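Local structure of sulfate transporter 4.1, chloroplastic (Arabidopsis thaliana, 7LHV) at residues Ile125-Ala139 with Gly405-Leu419. The protein cotransports sulfate with protons across the membrane and may help regulate sulfate assimilation. Residues are numbered along the deposited sequence; the frame is centred on the assembly and turned at random.
Sequences IYGLYSSFVPVFVYA and GLSGLITGIIIGCSL
F136 brings its ring up to the backbone of G412, CE1 lying 3.3 Å from G412 C, while the L409 and I413 side chains run at about a right angle to that of F136. L409 CD2 meets F136 CD2 at 3.6 Å, and I413 CG1 reaches F136 CZ. F136 CG sits anti to the carbonyl carbon (chi1 -75°), which brings the ring up to G412, where a beta carbon would clash with it. Were F136 an alanine, a gap would probably open beside G412, stripping L409 CD2 and I413 CG1 of the ring they both touch. One turn earlier F132, with CG anti to its own N (chi1 178°), fits as a knob among G412, I415, G416 and L419; its ring edge points at G412 O and CE1 lies 3.8 Å from G416 CA. L419 returns the fit, a knob among I125, L128, Y129 and F132, its CD2 3.6 Å from Y129 CE1 and its CD1 against F132 CB. At the other end A139 CB rests on L409 CG at 3.7 Å. G408, G412 and G416, spaced as in a GxxxG pattern, let the helices pack closely, with V135 CG1 near G408 O. No hydrogen bond joins segments 125-139 and 405-419, whose axes approach to 8.4 Å, roughly antiparallel at 144°. Both lie in predicted transmembrane helices of this SLC26 transporter's sulfate permease region. Helix 91-119 borders the pair, touching S131, T411 and I415, while helix 365-381 packs on V137 and Y138.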
loop_
_atom_site.group_PDB
_atom_site.type_symbol
_atom_site.label_atom_id
_atom_site.label_comp_id
_atom_site.label_asym_id
_atom_site.label_seq_id
_atom_site.Cartn_x
_atom_site.Cartn_y
_atom_site.Cartn_z
ATOM N N ILE A 125 23.194 9.300 -31.911
ATOM C CA ILE A 125 23.951 8.056 -32.033
ATOM C C ILE A 125 23.717 7.156 -30.829
ATOM O O ILE A 125 23.703 5.926 -30.957
ATOM C CB ILE A 125 25.448 8.361 -32.236
ATOM C CG1 ILE A 125 26.230 7.073 -32.484
ATOM C CG2 ILE A 125 26.021 9.110 -31.045
ATOM C CD1 ILE A 125 25.817 6.355 -33.743
ATOM N N TYR A 126 23.498 7.742 -29.652
ATOM C CA TYR A 126 23.319 6.939 -28.449
ATOM C C TYR A 126 22.031 6.133 -28.472
ATOM O O TYR A 126 21.865 5.234 -27.642
ATOM C CB TYR A 126 23.382 7.831 -27.210
ATOM C CG TYR A 126 24.803 8.149 -26.827
ATOM C CD1 TYR A 126 25.512 7.322 -25.972
ATOM C CD2 TYR A 126 25.453 9.252 -27.355
ATOM C CE1 TYR A 126 26.819 7.597 -25.639
ATOM C CE2 TYR A 126 26.757 9.536 -27.026
ATOM C CZ TYR A 126 27.437 8.707 -26.167
ATOM O OH TYR A 126 28.740 8.988 -25.835
ATOM N N GLY A 127 21.109 6.435 -29.386
ATOM C CA GLY A 127 19.999 5.528 -29.612
ATOM C C GLY A 127 20.452 4.220 -30.235
ATOM O O GLY A 127 20.070 3.137 -29.782
ATOM N N LEU A 128 21.302 4.305 -31.263
ATOM C CA LEU A 128 21.766 3.101 -31.942
ATOM C C LEU A 128 22.541 2.200 -30.995
ATOM O O LEU A 128 22.365 0.977 -31.005
ATOM C CB LEU A 128 22.621 3.471 -33.151
ATOM C CG LEU A 128 21.899 4.215 -34.272
ATOM C CD1 LEU A 128 22.847 4.481 -35.423
ATOM C CD2 LEU A 128 20.690 3.428 -34.740
ATOM N N TYR A 129 23.404 2.789 -30.163
ATOM C CA TYR A 129 24.070 2.019 -29.119
ATOM C C TYR A 129 23.046 1.295 -28.257
ATOM O O TYR A 129 23.180 0.097 -27.981
ATOM C CB TYR A 129 24.937 2.937 -28.256
ATOM C CG TYR A 129 26.069 3.627 -28.983
ATOM C CD1 TYR A 129 26.547 3.146 -30.192
ATOM C CD2 TYR A 129 26.669 4.756 -28.447
ATOM C CE1 TYR A 129 27.582 3.776 -30.850
ATOM C CE2 TYR A 129 27.706 5.391 -29.098
ATOM C CZ TYR A 129 28.159 4.898 -30.298
ATOM O OH TYR A 129 29.193 5.527 -30.951
ATOM N N SER A 130 21.984 2.001 -27.864
ATOM C CA SER A 130 20.947 1.413 -27.029
ATOM C C SER A 130 20.181 0.308 -27.736
ATOM O O SER A 130 19.426 -0.414 -27.079
ATOM C CB SER A 130 19.976 2.492 -26.554
ATOM O OG SER A 130 19.031 1.955 -25.649
ATOM N N SER A 131 20.337 0.170 -29.052
ATOM C CA SER A 131 19.758 -0.943 -29.783
ATOM C C SER A 131 20.780 -1.995 -30.179
ATOM O O SER A 131 20.388 -3.062 -30.656
ATOM C CB SER A 131 19.052 -0.441 -31.050
ATOM O OG SER A 131 17.990 0.437 -30.730
ATOM N N PHE A 132 22.076 -1.721 -30.015
ATOM C CA PHE A 132 23.080 -2.649 -30.519
ATOM C C PHE A 132 23.390 -3.756 -29.520
ATOM O O PHE A 132 23.088 -4.927 -29.761
ATOM C CB PHE A 132 24.355 -1.890 -30.884
ATOM C CG PHE A 132 25.458 -2.774 -31.374
ATOM C CD1 PHE A 132 25.229 -3.699 -32.375
ATOM C CD2 PHE A 132 26.724 -2.685 -30.830
ATOM C CE1 PHE A 132 26.242 -4.514 -32.823
ATOM C CE2 PHE A 132 27.739 -3.497 -31.273
ATOM C CZ PHE A 132 27.498 -4.413 -32.272
ATOM N N VAL A 133 23.974 -3.402 -28.381
ATOM C CA VAL A 133 24.520 -4.400 -27.465
ATOM C C VAL A 133 23.422 -5.080 -26.650
ATOM O O VAL A 133 23.434 -6.314 -26.549
ATOM C CB VAL A 133 25.593 -3.788 -26.551
ATOM C CG1 VAL A 133 25.961 -4.756 -25.445
ATOM C CG2 VAL A 133 26.821 -3.431 -27.365
ATOM N N PRO A 134 22.470 -4.356 -26.046
ATOM C CA PRO A 134 21.431 -5.066 -25.281
ATOM C C PRO A 134 20.655 -6.077 -26.106
ATOM O O PRO A 134 20.341 -7.160 -25.596
ATOM C CB PRO A 134 20.533 -3.932 -24.764
ATOM C CG PRO A 134 20.870 -2.759 -25.580
ATOM C CD PRO A 134 22.307 -2.898 -25.918
ATOM N N VAL A 135 20.372 -5.779 -27.376
ATOM C CA VAL A 135 19.611 -6.715 -28.201
ATOM C C VAL A 135 20.336 -8.050 -28.301
ATOM O O VAL A 135 19.771 -9.105 -27.986
ATOM C CB VAL A 135 19.342 -6.112 -29.590
ATOM C CG1 VAL A 135 18.930 -7.195 -30.560
ATOM C CG2 VAL A 135 18.266 -5.057 -29.498
ATOM N N PHE A 136 21.618 -8.022 -28.686
ATOM C CA PHE A 136 22.407 -9.251 -28.700
ATOM C C PHE A 136 22.392 -9.932 -27.344
ATOM O O PHE A 136 22.375 -11.165 -27.261
ATOM C CB PHE A 136 23.852 -8.979 -29.123
ATOM C CG PHE A 136 24.023 -8.720 -30.585
ATOM C CD1 PHE A 136 23.667 -7.509 -31.139
ATOM C CD2 PHE A 136 24.561 -9.694 -31.405
ATOM C CE1 PHE A 136 23.836 -7.278 -32.487
ATOM C CE2 PHE A 136 24.730 -9.470 -32.752
ATOM C CZ PHE A 136 24.367 -8.261 -33.294
ATOM N N VAL A 137 22.404 -9.152 -26.266
ATOM C CA VAL A 137 22.334 -9.762 -24.948
ATOM C C VAL A 137 20.952 -10.351 -24.714
ATOM O O VAL A 137 20.820 -11.491 -24.254
ATOM C CB VAL A 137 22.715 -8.745 -23.861
ATOM C CG1 VAL A 137 22.569 -9.370 -22.495
ATOM C CG2 VAL A 137 24.139 -8.281 -24.070
ATOM N N TYR A 138 19.900 -9.608 -25.067
ATOM C CA TYR A 138 18.554 -10.083 -24.769
ATOM C C TYR A 138 18.258 -11.378 -25.505
ATOM O O TYR A 138 17.712 -12.323 -24.922
ATOM C CB TYR A 138 17.521 -9.022 -25.124
ATOM C CG TYR A 138 16.120 -9.425 -24.746
ATOM C CD1 TYR A 138 15.678 -9.307 -23.440
ATOM C CD2 TYR A 138 15.243 -9.938 -25.689
ATOM C CE1 TYR A 138 14.404 -9.674 -23.084
ATOM C CE2 TYR A 138 13.965 -10.311 -25.342
ATOM C CZ TYR A 138 13.552 -10.177 -24.037
ATOM O OH TYR A 138 12.277 -10.547 -23.680
ATOM N N ALA A 139 18.651 -11.461 -26.777
ATOM C CA ALA A 139 18.423 -12.673 -27.551
ATOM C C ALA A 139 19.090 -13.885 -26.921
ATOM O O ALA A 139 18.689 -15.017 -27.207
ATOM C CB ALA A 139 18.925 -12.486 -28.981
ATOM N N GLY A 405 13.893 -16.136 -31.082
ATOM C CA GLY A 405 14.619 -14.929 -30.742
ATOM C C GLY A 405 15.674 -14.521 -31.740
ATOM O O GLY A 405 16.281 -13.459 -31.580
ATOM N N LEU A 406 15.909 -15.346 -32.765
ATOM C CA LEU A 406 16.861 -14.981 -33.808
ATOM C C LEU A 406 16.461 -13.686 -34.496
ATOM O O LEU A 406 17.330 -12.919 -34.927
ATOM C CB LEU A 406 16.977 -16.113 -34.828
ATOM C CG LEU A 406 18.151 -16.040 -35.804
ATOM C CD1 LEU A 406 19.466 -16.228 -35.071
ATOM C CD2 LEU A 406 17.998 -17.077 -36.902
ATOM N N SER A 407 15.156 -13.415 -34.596
ATOM C CA SER A 407 14.698 -12.152 -35.161
ATOM C C SER A 407 15.297 -10.965 -34.426
ATOM O O SER A 407 15.534 -9.913 -35.032
ATOM C CB SER A 407 13.173 -12.079 -35.121
ATOM O OG SER A 407 12.596 -13.223 -35.719
ATOM N N GLY A 408 15.538 -11.104 -33.122
ATOM C CA GLY A 408 16.256 -10.063 -32.408
ATOM C C GLY A 408 17.685 -9.921 -32.892
ATOM O O GLY A 408 18.127 -8.824 -33.244
ATOM N N LEU A 409 18.413 -11.041 -32.958
ATOM C CA LEU A 409 19.819 -10.993 -33.347
ATOM C C LEU A 409 19.989 -10.315 -34.697
ATOM O O LEU A 409 20.788 -9.382 -34.840
ATOM C CB LEU A 409 20.408 -12.403 -33.388
ATOM C CG LEU A 409 20.840 -13.029 -32.066
ATOM C CD1 LEU A 409 21.334 -14.444 -32.296
ATOM C CD2 LEU A 409 21.911 -12.187 -31.402
ATOM N N ILE A 410 19.209 -10.750 -35.691
ATOM C CA ILE A 410 19.278 -10.137 -37.012
ATOM C C ILE A 410 19.051 -8.637 -36.904
ATOM O O ILE A 410 19.810 -7.836 -37.462
ATOM C CB ILE A 410 18.263 -10.793 -37.963
ATOM C CG1 ILE A 410 18.509 -12.301 -38.046
ATOM C CG2 ILE A 410 18.338 -10.159 -39.339
ATOM C CD1 ILE A 410 19.779 -12.669 -38.774
ATOM N N THR A 411 18.033 -8.237 -36.137
ATOM C CA THR A 411 17.787 -6.816 -35.923
ATOM C C THR A 411 19.041 -6.134 -35.406
ATOM O O THR A 411 19.503 -5.138 -35.977
ATOM C CB THR A 411 16.629 -6.623 -34.944
ATOM O OG1 THR A 411 15.394 -6.956 -35.588
ATOM C CG2 THR A 411 16.575 -5.187 -34.463
ATOM N N GLY A 412 19.646 -6.703 -34.362
ATOM C CA GLY A 412 20.873 -6.133 -33.840
ATOM C C GLY A 412 21.953 -6.045 -34.896
ATOM O O GLY A 412 22.642 -5.028 -35.009
ATOM N N ILE A 413 22.080 -7.090 -35.718
ATOM C CA ILE A 413 23.074 -7.069 -36.786
ATOM C C ILE A 413 22.837 -5.871 -37.691
ATOM O O ILE A 413 23.777 -5.140 -38.033
ATOM C CB ILE A 413 23.050 -8.391 -37.572
ATOM C CG1 ILE A 413 23.567 -9.536 -36.699
ATOM C CG2 ILE A 413 23.880 -8.274 -38.836
ATOM C CD1 ILE A 413 23.279 -10.908 -37.260
ATOM N N ILE A 414 21.575 -5.615 -38.042
ATOM C CA ILE A 414 21.257 -4.451 -38.863
ATOM C C ILE A 414 21.791 -3.191 -38.200
ATOM O O ILE A 414 22.487 -2.383 -38.828
ATOM C CB ILE A 414 19.741 -4.361 -39.110
ATOM C CG1 ILE A 414 19.242 -5.603 -39.846
ATOM C CG2 ILE A 414 19.404 -3.107 -39.897
ATOM C CD1 ILE A 414 19.983 -5.891 -41.126
ATOM N N ILE A 415 21.528 -3.043 -36.898
ATOM C CA ILE A 415 22.037 -1.887 -36.167
ATOM C C ILE A 415 23.546 -1.803 -36.317
ATOM O O ILE A 415 24.096 -0.753 -36.673
ATOM C CB ILE A 415 21.622 -1.958 -34.689
ATOM C CG1 ILE A 415 20.111 -2.147 -34.567
ATOM C CG2 ILE A 415 22.051 -0.704 -33.961
ATOM C CD1 ILE A 415 19.318 -0.970 -35.053
ATOM N N GLY A 416 24.231 -2.931 -36.112
ATOM C CA GLY A 416 25.674 -2.933 -36.258
ATOM C C GLY A 416 26.103 -2.450 -37.626
ATOM O O GLY A 416 27.014 -1.624 -37.745
ATOM N N CYS A 417 25.406 -2.907 -38.672
ATOM C CA CYS A 417 25.733 -2.463 -40.020
ATOM C C CYS A 417 25.662 -0.946 -40.115
ATOM O O CYS A 417 26.582 -0.301 -40.633
ATOM C CB CYS A 417 24.793 -3.117 -41.030
ATOM S SG CYS A 417 25.024 -4.899 -41.209
ATOM N N SER A 418 24.592 -0.357 -39.574
ATOM C CA SER A 418 24.500 1.097 -39.547
ATOM C C SER A 418 25.715 1.693 -38.854
ATOM O O SER A 418 26.419 2.538 -39.423
ATOM C CB SER A 418 23.212 1.531 -38.848
ATOM O OG SER A 418 22.073 1.036 -39.530
ATOM N N LEU A 419 26.039 1.178 -37.666
ATOM C CA LEU A 419 27.144 1.725 -36.893
ATOM C C LEU A 419 28.467 1.572 -37.620
ATOM O O LEU A 419 29.449 2.225 -37.250
ATOM C CB LEU A 419 27.216 1.045 -35.526
ATOM C CG LEU A 419 26.098 1.379 -34.542
ATOM C CD1 LEU A 419 26.120 0.423 -33.367
ATOM C CD2 LEU A 419 26.228 2.804 -34.065
#